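Local atomic coordinates of IMPACT family member YigZ (Escherichia coli, PDB entry 1VI7), a protein that is of unknown function but may bind guanyl ribonucleotides and hydrolyse ribonucleoside triphosphates. Residues D75-G80 and V102-G107; A79-K84 and G114-A119. All blocks are in the same frame, centred on the assembly; numbering follows the deposited sequence.

Contact 1: residues D75-G80 and V102-G107; sequences DGEPAG and VVRYYG
Glu77 and Arg104 form a salt bridge between the loop that follows strand 71-73 and the end of strand 98-105. Charge pairing comes first: Glu77 OE1 lies 2.5 Å from Arg104 NH1, at the edge of the guanidinium and near its plane. The hydrogen bond in this pair is weak because it is bent, with an N-H...O angle of 127°. One carboxylate oxygen meets one terminal nitrogen, and the two planes are inclined by 30°. Arg104 gets there by extending from CG to NE, with CG anti to the backbone N (chi1 -163°), whereas Glu77 bends at chi2 and meets it at about a right angle. Strand 98-105 is the middle strand of the five-stranded antiparallel sheet in the UPF0029 region, so the bridge fastens the 75-80 loop to the C-terminal end of the sheet's middle strand. Water makes a second link: it donates to Glu77 OE2 at 2.7 Å and accepts a weak bond from Arg104 NH1 at 3.5 Å. Further hydrogen bonding comes from helix 113-128, whose Tyr120 OH pairs with Glu77 OE1, giving that oxygen a second partner. An aromatic ring lies against the arginine from its own segment: Tyr106 CD1 sits 3.8 Å above one face of the Arg104 guanidinium, displaced toward its rim, and the Tyr106 ring also makes a cation-pi contact with Arg53.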
loop_
_atom_site.group_PDB
_atom_site.type_symbol
_atom_site.label_atom_id
_atom_site.label_comp_id
_atom_site.label_asym_id
_atom_site.label_seq_id
_atom_site.Cartn_x
_atom_site.Cartn_y
_atom_site.Cartn_z
ATOM N N ASP A 75 16.185 -11.557 8.641
ATOM C CA ASP A 75 17.133 -10.779 9.441
ATOM C C ASP A 75 17.762 -11.654 10.516
ATOM O O ASP A 75 17.552 -11.469 11.721
ATOM C CB ASP A 75 16.481 -9.522 9.969
ATOM C CG ASP A 75 17.231 -8.768 11.033
ATOM O OD1 ASP A 75 18.290 -8.180 10.722
ATOM O OD2 ASP A 75 16.763 -8.803 12.192
ATOM N N GLY A 76 18.459 -12.710 10.049
ATOM C CA GLY A 76 19.188 -13.554 10.967
ATOM C C GLY A 76 18.453 -14.695 11.600
ATOM O O GLY A 76 19.125 -15.567 12.201
ATOM N N GLU A 77 17.121 -14.729 11.535
ATOM C CA GLU A 77 16.389 -15.893 12.085
ATOM C C GLU A 77 16.450 -16.995 11.021
ATOM O O GLU A 77 16.546 -16.706 9.815
ATOM C CB GLU A 77 14.990 -15.525 12.480
ATOM C CG GLU A 77 14.713 -14.763 13.739
ATOM C CD GLU A 77 15.126 -15.416 15.034
ATOM O OE1 GLU A 77 14.531 -15.115 16.090
ATOM O OE2 GLU A 77 16.099 -16.213 15.008
ATOM N N PRO A 78 16.454 -18.248 11.422
ATOM C CA PRO A 78 16.563 -19.369 10.507
ATOM C C PRO A 78 15.668 -19.264 9.305
ATOM O O PRO A 78 14.446 -19.150 9.430
ATOM C CB PRO A 78 16.280 -20.580 11.347
ATOM C CG PRO A 78 15.925 -20.124 12.709
ATOM C CD PRO A 78 16.362 -18.693 12.836
ATOM N N ALA A 79 16.193 -19.416 8.116
ATOM C CA ALA A 79 15.466 -19.310 6.868
ATOM C C ALA A 79 14.058 -19.887 6.910
ATOM O O ALA A 79 13.848 -20.960 7.482
ATOM C CB ALA A 79 16.263 -19.954 5.739
ATOM N N GLY A 80 13.104 -19.192 6.313
ATOM C CA GLY A 80 11.721 -19.515 6.188
ATOM C C GLY A 80 10.946 -19.639 7.494
ATOM O O GLY A 80 9.822 -20.187 7.508
ATOM N N VAL A 102 8.213 -7.741 13.000
ATOM C CA VAL A 102 8.313 -8.334 14.364
ATOM C C VAL A 102 9.673 -7.915 14.900
ATOM O O VAL A 102 10.511 -7.502 14.065
ATOM C CB VAL A 102 7.988 -9.799 14.360
ATOM C CG1 VAL A 102 7.770 -10.339 15.770
ATOM C CG2 VAL A 102 6.699 -10.049 13.551
ATOM N N VAL A 103 9.807 -7.570 16.167
ATOM C CA VAL A 103 11.053 -7.065 16.754
ATOM C C VAL A 103 11.502 -8.039 17.826
ATOM O O VAL A 103 10.761 -8.305 18.782
ATOM C CB VAL A 103 10.844 -5.649 17.298
ATOM C CG1 VAL A 103 11.969 -5.187 18.222
ATOM C CG2 VAL A 103 10.746 -4.657 16.119
ATOM N N ARG A 104 12.697 -8.673 17.669
ATOM C CA ARG A 104 12.995 -9.651 18.695
ATOM C C ARG A 104 14.075 -9.272 19.680
ATOM O O ARG A 104 15.218 -8.985 19.372
ATOM C CB ARG A 104 13.214 -11.062 18.142
ATOM C CG ARG A 104 13.109 -12.100 19.289
ATOM C CD ARG A 104 13.790 -13.373 18.907
ATOM N NE ARG A 104 13.743 -14.438 19.918
ATOM C CZ ARG A 104 14.329 -15.617 19.661
ATOM N NH1 ARG A 104 14.935 -15.781 18.482
ATOM N NH2 ARG A 104 14.313 -16.598 20.537
ATOM N N TYR A 105 13.698 -9.339 20.951
ATOM C CA TYR A 105 14.592 -9.154 22.080
ATOM C C TYR A 105 14.842 -10.559 22.676
ATOM O O TYR A 105 13.907 -11.151 23.212
ATOM C CB TYR A 105 13.955 -8.248 23.118
ATOM C CG TYR A 105 13.887 -6.763 22.845
ATOM C CD1 TYR A 105 14.927 -5.908 23.209
ATOM C CD2 TYR A 105 12.736 -6.180 22.316
ATOM C CE1 TYR A 105 14.843 -4.548 22.985
ATOM C CE2 TYR A 105 12.644 -4.815 22.097
ATOM C CZ TYR A 105 13.706 -4.004 22.424
ATOM O OH TYR A 105 13.642 -2.650 22.204
ATOM N N TYR A 106 16.008 -11.143 22.411
ATOM C CA TYR A 106 16.330 -12.478 22.914
ATOM C C TYR A 106 16.280 -12.521 24.439
ATOM O O TYR A 106 16.850 -11.669 25.120
ATOM C CB TYR A 106 17.701 -12.936 22.434
ATOM C CG TYR A 106 18.113 -14.336 22.849
ATOM C CD1 TYR A 106 17.331 -15.429 22.511
ATOM C CD2 TYR A 106 19.308 -14.583 23.515
ATOM C CE1 TYR A 106 17.704 -16.705 22.869
ATOM C CE2 TYR A 106 19.691 -15.867 23.858
ATOM C CZ TYR A 106 18.893 -16.926 23.516
ATOM O OH TYR A 106 19.247 -18.220 23.835
ATOM N N GLY A 107 15.636 -13.567 24.970
ATOM C CA GLY A 107 15.515 -13.689 26.392
ATOM C C GLY A 107 16.437 -14.616 27.109
ATOM O O GLY A 107 16.249 -14.806 28.330
HETATM O O HOH W 1 17.129 -17.901 16.797
#

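Contact 2: residues A79-K84 and G114-A119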
loop_
_atom_site.group_PDB
_atom_site.type_symbol
_atom_site.label_atom_id
_atom_site.label_comp_id
_atom_site.label_asym_id
_atom_site.label_seq_id
_atom_site.Cartn_x
_atom_site.Cartn_y
_atom_site.Cartn_z
ATOM N N ALA A 79 16.193 -19.416 8.116
ATOM C CA ALA A 79 15.466 -19.310 6.868
ATOM C C ALA A 79 14.058 -19.887 6.910
ATOM O O ALA A 79 13.848 -20.960 7.482
ATOM C CB ALA A 79 16.263 -19.954 5.739
ATOM N N GLY A 80 13.104 -19.192 6.313
ATOM C CA GLY A 80 11.721 -19.515 6.188
ATOM C C GLY A 80 10.946 -19.639 7.494
ATOM O O GLY A 80 9.822 -20.187 7.508
ATOM N N THR A 81 11.479 -19.084 8.580
ATOM C CA THR A 81 10.883 -19.205 9.900
ATOM C C THR A 81 10.424 -17.899 10.490
ATOM O O THR A 81 9.726 -17.896 11.515
ATOM C CB THR A 81 11.867 -19.959 10.828
ATOM O OG1 THR A 81 11.181 -20.984 11.559
ATOM C CG2 THR A 81 12.580 -19.037 11.780
ATOM N N ALA A 82 10.868 -16.767 9.959
ATOM C CA ALA A 82 10.411 -15.464 10.457
ATOM C C ALA A 82 9.903 -14.657 9.278
ATOM O O ALA A 82 9.406 -13.554 9.475
ATOM C CB ALA A 82 11.499 -14.691 11.206
ATOM N N GLY A 83 9.975 -15.124 8.036
ATOM C CA GLY A 83 9.551 -14.194 6.969
ATOM C C GLY A 83 8.276 -14.609 6.308
ATOM O O GLY A 83 7.315 -13.854 6.206
ATOM N N LYS A 84 8.294 -15.825 5.718
ATOM C CA LYS A 84 7.109 -16.295 5.000
ATOM C C LYS A 84 5.910 -16.422 5.906
ATOM O O LYS A 84 4.857 -15.869 5.578
ATOM C CB LYS A 84 7.425 -17.540 4.206
ATOM C CG LYS A 84 7.825 -17.355 2.757
ATOM N N GLY A 114 9.590 -24.611 15.048
ATOM C CA GLY A 114 8.173 -24.388 15.280
ATOM C C GLY A 114 7.959 -23.147 16.143
ATOM O O GLY A 114 7.263 -22.213 15.759
ATOM N N GLY A 115 8.664 -23.079 17.261
ATOM C CA GLY A 115 8.601 -22.012 18.212
ATOM C C GLY A 115 8.728 -20.631 17.600
ATOM O O GLY A 115 8.082 -19.690 18.069
ATOM N N LEU A 116 9.637 -20.469 16.648
ATOM C CA LEU A 116 9.862 -19.217 15.948
ATOM C C LEU A 116 8.705 -18.901 15.006
ATOM O O LEU A 116 8.322 -17.751 14.919
ATOM C CB LEU A 116 11.144 -19.266 15.098
ATOM C CG LEU A 116 12.435 -19.446 15.899
ATOM C CD1 LEU A 116 13.621 -19.419 14.979
ATOM C CD2 LEU A 116 12.532 -18.370 16.981
ATOM N N VAL A 117 8.205 -19.915 14.304
ATOM C CA VAL A 117 7.078 -19.743 13.405
ATOM C C VAL A 117 5.853 -19.258 14.150
ATOM O O VAL A 117 5.189 -18.326 13.680
ATOM C CB VAL A 117 6.758 -21.031 12.621
ATOM C CG1 VAL A 117 5.377 -20.976 11.979
ATOM C CG2 VAL A 117 7.859 -21.240 11.582
ATOM N N LYS A 118 5.583 -19.789 15.348
ATOM C CA LYS A 118 4.402 -19.314 16.072
ATOM C C LYS A 118 4.634 -17.934 16.676
ATOM O O LYS A 118 3.681 -17.205 17.012
ATOM C CB LYS A 118 3.905 -20.314 17.083
ATOM C CG LYS A 118 4.054 -21.773 16.749
ATOM C CD LYS A 118 2.816 -22.440 16.155
ATOM C CE LYS A 118 3.176 -23.787 15.535
ATOM N NZ LYS A 118 3.748 -24.745 16.540
ATOM N N ALA A 119 5.882 -17.492 16.757
ATOM C CA ALA A 119 6.187 -16.202 17.332
ATOM C C ALA A 119 6.107 -15.109 16.267
ATOM O O ALA A 119 5.767 -13.963 16.556
ATOM C CB ALA A 119 7.533 -16.193 18.012
#
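Thr81 faces two successive residues of helix 113-128, Leu116 and Val117, and its two branches divide the work. The methyl branch serves the buried part, where Thr81 and Leu116 are both enclosed: Thr81 CG2 is 3.4 Å from Leu116 CD1 and 3.6 Å from Leu116 CB, so the methyl lies across the leucine, touching it at CB and at CD1. Leu116 keeps CG anti to its own carbonyl carbon (chi1 -64°), and chi2 of -177° holds CD1 anti to CA, so that CB and CD1 both come up to the threonine methyl. Glu77 and Pro78, from the same loop as Thr81, also touch the Leu116 side chain. The hydroxyl branch turns to Val117, where Thr81 OG1 lies 3.3 Å from Val117 CG2. This is a van der Waals contact of an oxygen with a methyl; the hydroxyl has a weak hydrogen bond to Thr113 OG1, at the start of the helix. Val117 CG2 also approaches the Thr81 carbonyl O, at 3.8 Å. This second side is nearer solvent: Val117 is partly exposed, and beyond it Lys118 points away from the loop on the exposed surface of the helix. The backbones are nevertheless near, with Thr81 CA and Val117 CA 5.2 Å apart. On the loop side, a weak bond from Ala82 N to Asp74 OD1 ties the turn back to the residues just after strand 71-73. The contact thus packs the loop leading into helix 84-93 against the first turns of helix 113-128, which follows the sheet's middle strand in the alpha+beta UPF0029 region.

In the fold
From the N terminus, the chain leaves strand 71-73 and enters the loop that supplies the first side of both contacts, with Ala79 and Gly80 common to their ranges. It then forms helix 84-93 and returns along strand 98-105, where contact 1 closes a loop; after running into helix 113-128 it closes a longer one at contact 2. The two closures overlap and cross, since contact 2 starts later and ends later. Their centres are about 8 Å apart, and they meet directly where Pro78 and the Arg104 guanidinium pack on Leu116. Together they tie one connecting loop to both the central sheet strand and the helix that follows it.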